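Putative electron transport related protein (Corynebacterium diphtheriae, PDB 4PQ1) is a thioredoxin-like, DsbF-type oxidoreductase that probably exchanges thiols and disulfides with partner proteins through a CxxC pair. Local coordinates at residues G19-V24 against R136-F141; V48-G53 against P126-L131. One frame throughout, in Å; residues are numbered along the deposited sequence.

How the contacts relate
From the N terminus the chain runs through edge strand 13-15 into the loop that holds 19-24, the first half of contact 1. It then enters the core on strand 46-52, where contact 2 begins; 72 residues, with the Cys56-Cys59 pair and most of the helices, intervene before 126-131 returns antiparallel beside it. A short turn leads into 136-141, which completes contact 1 and so encloses contact 2 within its own, longer loop. The two meet in one sheet: Ala138 N lies 2.8 Å from Val130 O, and strand 127-131 is the neighbour of 137-141. Together they join the N-terminal loop, the C-terminal hairpin and the central strand.

Contact 1: G19-V24 against R136-F141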
loop_
_atom_site.group_PDB
_atom_site.type_symbol
_atom_site.label_atom_id
_atom_site.label_comp_id
_atom_site.label_asym_id
_atom_site.label_seq_id
_atom_site.Cartn_x
_atom_site.Cartn_y
_atom_site.Cartn_z
ATOM N N GLY A 19 21.014 0.130 1.513
ATOM C CA GLY A 19 21.960 0.571 0.502
ATOM C C GLY A 19 21.363 0.786 -0.877
ATOM O O GLY A 19 21.779 1.688 -1.605
ATOM N N GLU A 20 20.370 -0.024 -1.240
ATOM C CA GLU A 20 19.832 0.019 -2.598
ATOM C C GLU A 20 18.496 0.731 -2.693
ATOM O O GLU A 20 17.836 0.682 -3.731
ATOM C CB GLU A 20 19.685 -1.395 -3.157
ATOM C CG GLU A 20 19.062 -2.365 -2.173
ATOM C CD GLU A 20 19.020 -3.785 -2.693
ATOM O OE1 GLU A 20 19.084 -3.973 -3.930
ATOM O OE2 GLU A 20 18.937 -4.716 -1.861
ATOM N N ARG A 21 18.101 1.409 -1.625
ATOM C CA ARG A 21 16.786 2.028 -1.585
ATOM C C ARG A 21 16.762 3.428 -2.163
ATOM O O ARG A 21 17.724 4.192 -2.026
ATOM C CB ARG A 21 16.262 2.077 -0.155
ATOM C CG ARG A 21 15.724 0.769 0.337
ATOM C CD ARG A 21 15.295 0.876 1.788
ATOM N NE ARG A 21 15.437 -0.419 2.454
ATOM C CZ ARG A 21 15.305 -0.589 3.757
ATOM N NH1 ARG A 21 15.013 0.451 4.519
ATOM N NH2 ARG A 21 15.465 -1.793 4.292
ATOM N N ALA A 22 15.639 3.764 -2.790
ATOM C CA ALA A 22 15.389 5.117 -3.255
ATOM C C ALA A 22 13.960 5.485 -2.884
ATOM O O ALA A 22 13.090 4.617 -2.826
ATOM C CB ALA A 22 15.615 5.234 -4.760
ATOM N N PRO A 23 13.711 6.773 -2.622
ATOM C CA PRO A 23 12.355 7.224 -2.283
ATOM C C PRO A 23 11.353 7.078 -3.443
ATOM O O PRO A 23 11.751 7.154 -4.611
ATOM C CB PRO A 23 12.560 8.698 -1.915
ATOM C CG PRO A 23 13.877 9.094 -2.586
ATOM C CD PRO A 23 14.709 7.861 -2.566
ATOM N N VAL A 24 10.077 6.851 -3.126
ATOM C CA VAL A 24 9.024 6.858 -4.147
ATOM C C VAL A 24 8.675 8.298 -4.505
ATOM O O VAL A 24 8.927 9.210 -3.722
ATOM C CB VAL A 24 7.718 6.137 -3.682
ATOM C CG1 VAL A 24 7.842 4.620 -3.827
ATOM C CG2 VAL A 24 7.366 6.546 -2.255
ATOM N N ARG A 136 10.981 4.867 1.246
ATOM C CA ARG A 136 11.689 4.082 0.243
ATOM C C ARG A 136 11.240 2.659 0.423
ATOM O O ARG A 136 11.152 2.191 1.551
ATOM C CB ARG A 136 13.225 4.171 0.422
ATOM C CG ARG A 136 13.763 5.552 0.749
ATOM C CD ARG A 136 15.275 5.525 1.055
ATOM N NE ARG A 136 15.614 4.733 2.240
ATOM C CZ ARG A 136 16.865 4.486 2.640
ATOM N NH1 ARG A 136 17.890 4.966 1.945
ATOM N NH2 ARG A 136 17.100 3.760 3.728
ATOM N N PRO A 137 10.950 1.956 -0.673
ATOM C CA PRO A 137 10.456 0.608 -0.389
ATOM C C PRO A 137 11.519 -0.279 0.258
ATOM O O PRO A 137 12.663 -0.309 -0.178
ATOM C CB PRO A 137 10.044 0.092 -1.771
ATOM C CG PRO A 137 9.659 1.327 -2.517
ATOM C CD PRO A 137 10.667 2.366 -2.060
ATOM N N ALA A 138 11.123 -0.967 1.323
ATOM C CA ALA A 138 11.959 -1.964 1.977
ATOM C C ALA A 138 11.537 -3.348 1.515
ATOM O O ALA A 138 12.295 -4.315 1.605
ATOM C CB ALA A 138 11.838 -1.843 3.479
ATOM N N ALA A 139 10.295 -3.440 1.040
ATOM C CA ALA A 139 9.746 -4.705 0.582
ATOM C C ALA A 139 8.593 -4.445 -0.380
ATOM O O ALA A 139 7.788 -3.542 -0.163
ATOM C CB ALA A 139 9.284 -5.551 1.768
ATOM N N VAL A 140 8.534 -5.226 -1.455
ATOM C CA VAL A 140 7.374 -5.229 -2.336
ATOM C C VAL A 140 6.797 -6.634 -2.449
ATOM O O VAL A 140 7.512 -7.582 -2.768
ATOM C CB VAL A 140 7.715 -4.707 -3.743
ATOM C CG1 VAL A 140 6.457 -4.749 -4.652
ATOM C CG2 VAL A 140 8.327 -3.298 -3.655
ATOM N N PHE A 141 5.505 -6.761 -2.178
ATOM C CA PHE A 141 4.825 -8.050 -2.222
ATOM C C PHE A 141 3.843 -8.099 -3.381
ATOM O O PHE A 141 2.865 -7.344 -3.394
ATOM C CB PHE A 141 4.079 -8.320 -0.910
ATOM C CG PHE A 141 4.982 -8.517 0.281
ATOM C CD1 PHE A 141 5.528 -9.759 0.554
ATOM C CD2 PHE A 141 5.262 -7.460 1.145
ATOM C CE1 PHE A 141 6.359 -9.943 1.652
ATOM C CE2 PHE A 141 6.086 -7.642 2.237
ATOM C CZ PHE A 141 6.639 -8.886 2.496
HETATM O O HOH W 1 18.173 6.637 0.195
HETATM O O HOH W 2 13.815 0.879 -2.594
#
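Pro23 and Arg136 bring the two backbones closest, with their CA atoms 4.1 Å apart, where the irregular loop 19-24 passes the start of strand 137-141. No direct hydrogen bond links the segments; instead Ala22 O leans against Arg136 CA at 3.4 Å in a bent CA-H...O contact. A water that donates to Pro137 O at 2.9 Å also reaches Ala22 N, though weakly. The two arginines fill most of the interface, their side chains crossing at about a right angle with the guanidinium planes 78° apart. The bend in the Arg136 chain at chi3 (-63°) turns one face of its guanidinium to Arg21 CB, which sits 3.5 Å above the plane, offset toward the rim, while Ala138 CB lies 3.6 Å over the centre of the Arg21 guanidinium. Arg21 stays extended from CG to NE and runs past the carbonyl of Pro137, with Arg21 CG 3.3 Å from Pro137 O. The segment 136-141 is the second arm of the C-terminal beta hairpin of the thioredoxin-like fold, and it carries a classic beta bulge in which Ala138 and Ala139 both face Val130. Asp132, in the turn of that hairpin, forms salt bridges through OD2 with NH1 of Arg21 and NE of Arg136. One oxygen of the carboxylate thus draws the two guanidinium groups together, with Arg21 NH1 4.0 Å from Arg136 NH2. Arg21 NE is engaged separately by the carbonyl of Tyr16, just beyond strand 13-15. At the far end of segment 19-24, Val24 CG1 packs on the ring of Pro137, 4.0 Å from its CG, and Leu131 touches both residues.

Contact 2: V48-G53 against P126-L131; sequences VLNAWG and PTTIVL
Leu49 and Ile129 form the hydrogen-bonded pair at the middle of this antiparallel ladder: Leu49 N donates to Ile129 O at 2.8 Å, and Ile129 N to Leu49 O at 2.7 Å. Ala51 N adds a bond to Thr127 O at 2.9 Å. On the face that carries Val48, Asn50, Thr128 and Val130, the amide of Asn50 reaches across the strands, its ND2 donating to Thr128 OG1 at 3.0 Å with the hydroxyl close to the amide plane. With Asn50 CG anti to the backbone N (chi1 175°) the amide is directed to the Thr128 hydroxyl; the Thr128 methyl CG2, itself anti to the backbone N, packs on Val48 CG1 at 3.6 Å. On the reverse face Leu49 CD1 meets Leu131 CD1 at 3.9 Å, and Pro137 and Leu117 extend this apolar layer.

Farther out, strand 77-83 bonds to the other edge of 46-52, and Leu150 of helix 147-156 lies on Thr128 and Val130. Pro126, preceded by a cis peptide bond as in the cis-proline loop of thioredoxins, touches Cys59 and Pro58. Asn50 ND2 has a second acceptor in Glu62 OE1, so the amino group of the buried amide donates to both the hydroxyl and the carboxylate. The two acceptors fix the rotation of the amide, and Asn50 thereby ties strand 127-131 to Glu62, which also touches Pro126 beside Cys59.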
loop_
_atom_site.group_PDB
_atom_site.type_symbol
_atom_site.label_atom_id
_atom_site.label_comp_id
_atom_site.label_asym_id
_atom_site.label_seq_id
_atom_site.Cartn_x
_atom_site.Cartn_y
_atom_site.Cartn_z
ATOM N N VAL A 48 2.711 1.699 4.903
ATOM C CA VAL A 48 2.423 0.478 4.165
ATOM C C VAL A 48 1.355 0.744 3.112
ATOM O O VAL A 48 0.187 0.975 3.446
ATOM C CB VAL A 48 1.963 -0.660 5.101
ATOM C CG1 VAL A 48 1.690 -1.920 4.306
ATOM C CG2 VAL A 48 3.018 -0.927 6.157
ATOM N N LEU A 49 1.771 0.724 1.844
ATOM C CA LEU A 49 0.865 0.917 0.698
ATOM C C LEU A 49 0.279 -0.399 0.233
ATOM O O LEU A 49 1.000 -1.392 0.063
ATOM C CB LEU A 49 1.601 1.554 -0.485
ATOM C CG LEU A 49 2.316 2.876 -0.309
ATOM C CD1 LEU A 49 3.212 3.087 -1.512
ATOM C CD2 LEU A 49 1.284 3.979 -0.175
ATOM N N ASN A 50 -1.024 -0.393 -0.013
ATOM C CA ASN A 50 -1.727 -1.588 -0.442
ATOM C C ASN A 50 -2.741 -1.254 -1.516
ATOM O O ASN A 50 -3.657 -0.451 -1.297
ATOM C CB ASN A 50 -2.409 -2.259 0.751
ATOM C CG ASN A 50 -3.248 -3.442 0.347
ATOM O OD1 ASN A 50 -4.467 -3.351 0.329
ATOM N ND2 ASN A 50 -2.604 -4.558 0.005
ATOM N N ALA A 51 -2.538 -1.834 -2.695
ATOM C CA ALA A 51 -3.484 -1.700 -3.798
ATOM C C ALA A 51 -4.553 -2.777 -3.670
ATOM O O ALA A 51 -4.240 -3.967 -3.536
ATOM C CB ALA A 51 -2.779 -1.806 -5.129
ATOM N N TRP A 52 -5.812 -2.357 -3.705
ATOM C CA TRP A 52 -6.918 -3.250 -3.401
ATOM C C TRP A 52 -8.175 -2.810 -4.138
ATOM O O TRP A 52 -8.221 -1.716 -4.698
ATOM C CB TRP A 52 -7.182 -3.269 -1.893
ATOM C CG TRP A 52 -7.787 -1.975 -1.368
ATOM C CD1 TRP A 52 -7.117 -0.842 -0.997
ATOM C CD2 TRP A 52 -9.183 -1.696 -1.165
ATOM N NE1 TRP A 52 -8.011 0.124 -0.567
ATOM C CE2 TRP A 52 -9.284 -0.380 -0.664
ATOM C CE3 TRP A 52 -10.353 -2.438 -1.339
ATOM C CZ2 TRP A 52 -10.516 0.215 -0.357
ATOM C CZ3 TRP A 52 -11.583 -1.842 -1.033
ATOM C CH2 TRP A 52 -11.649 -0.531 -0.542
ATOM N N GLY A 53 -9.189 -3.673 -4.132
ATOM C CA GLY A 53 -10.510 -3.336 -4.646
ATOM C C GLY A 53 -11.457 -4.306 -3.972
ATOM O O GLY A 53 -11.064 -5.442 -3.705
ATOM N N PRO A 126 -3.969 -8.007 -5.043
ATOM C CA PRO A 126 -3.341 -6.915 -4.299
ATOM C C PRO A 126 -1.815 -6.848 -4.480
ATOM O O PRO A 126 -1.194 -7.813 -4.930
ATOM C CB PRO A 126 -3.710 -7.243 -2.857
ATOM C CG PRO A 126 -3.715 -8.737 -2.830
ATOM C CD PRO A 126 -4.208 -9.181 -4.184
ATOM N N THR A 127 -1.257 -5.681 -4.186
ATOM C CA THR A 127 0.188 -5.457 -4.068
ATOM C C THR A 127 0.389 -4.704 -2.773
ATOM O O THR A 127 -0.397 -3.800 -2.443
ATOM C CB THR A 127 0.778 -4.645 -5.246
ATOM O OG1 THR A 127 0.791 -5.454 -6.430
ATOM C CG2 THR A 127 2.256 -4.138 -4.940
ATOM N N THR A 128 1.418 -5.081 -2.024
ATOM C CA THR A 128 1.735 -4.360 -0.805
ATOM C C THR A 128 3.170 -3.863 -0.820
ATOM O O THR A 128 4.105 -4.633 -1.060
ATOM C CB THR A 128 1.518 -5.222 0.439
ATOM O OG1 THR A 128 0.141 -5.586 0.521
ATOM C CG2 THR A 128 1.900 -4.439 1.686
ATOM N N ILE A 129 3.343 -2.571 -0.575
ATOM C CA ILE A 129 4.684 -2.005 -0.502
ATOM C C ILE A 129 4.951 -1.403 0.867
ATOM O O ILE A 129 4.228 -0.510 1.313
ATOM C CB ILE A 129 4.901 -0.946 -1.574
ATOM C CG1 ILE A 129 4.661 -1.561 -2.955
ATOM C CG2 ILE A 129 6.326 -0.377 -1.453
ATOM C CD1 ILE A 129 4.679 -0.569 -4.077
ATOM N N VAL A 130 5.989 -1.900 1.537
ATOM C CA VAL A 130 6.356 -1.353 2.841
ATOM C C VAL A 130 7.435 -0.294 2.632
ATOM O O VAL A 130 8.525 -0.613 2.182
ATOM C CB VAL A 130 6.870 -2.440 3.812
ATOM C CG1 VAL A 130 7.131 -1.839 5.171
ATOM C CG2 VAL A 130 5.860 -3.587 3.940
ATOM N N LEU A 131 7.107 0.963 2.921
ATOM C CA LEU A 131 8.065 2.053 2.812
ATOM C C LEU A 131 8.715 2.313 4.166
ATOM O O LEU A 131 8.042 2.192 5.194
ATOM C CB LEU A 131 7.380 3.326 2.317
ATOM C CG LEU A 131 6.576 3.257 1.031
ATOM C CD1 LEU A 131 5.944 4.623 0.763
ATOM C CD2 LEU A 131 7.456 2.836 -0.112
#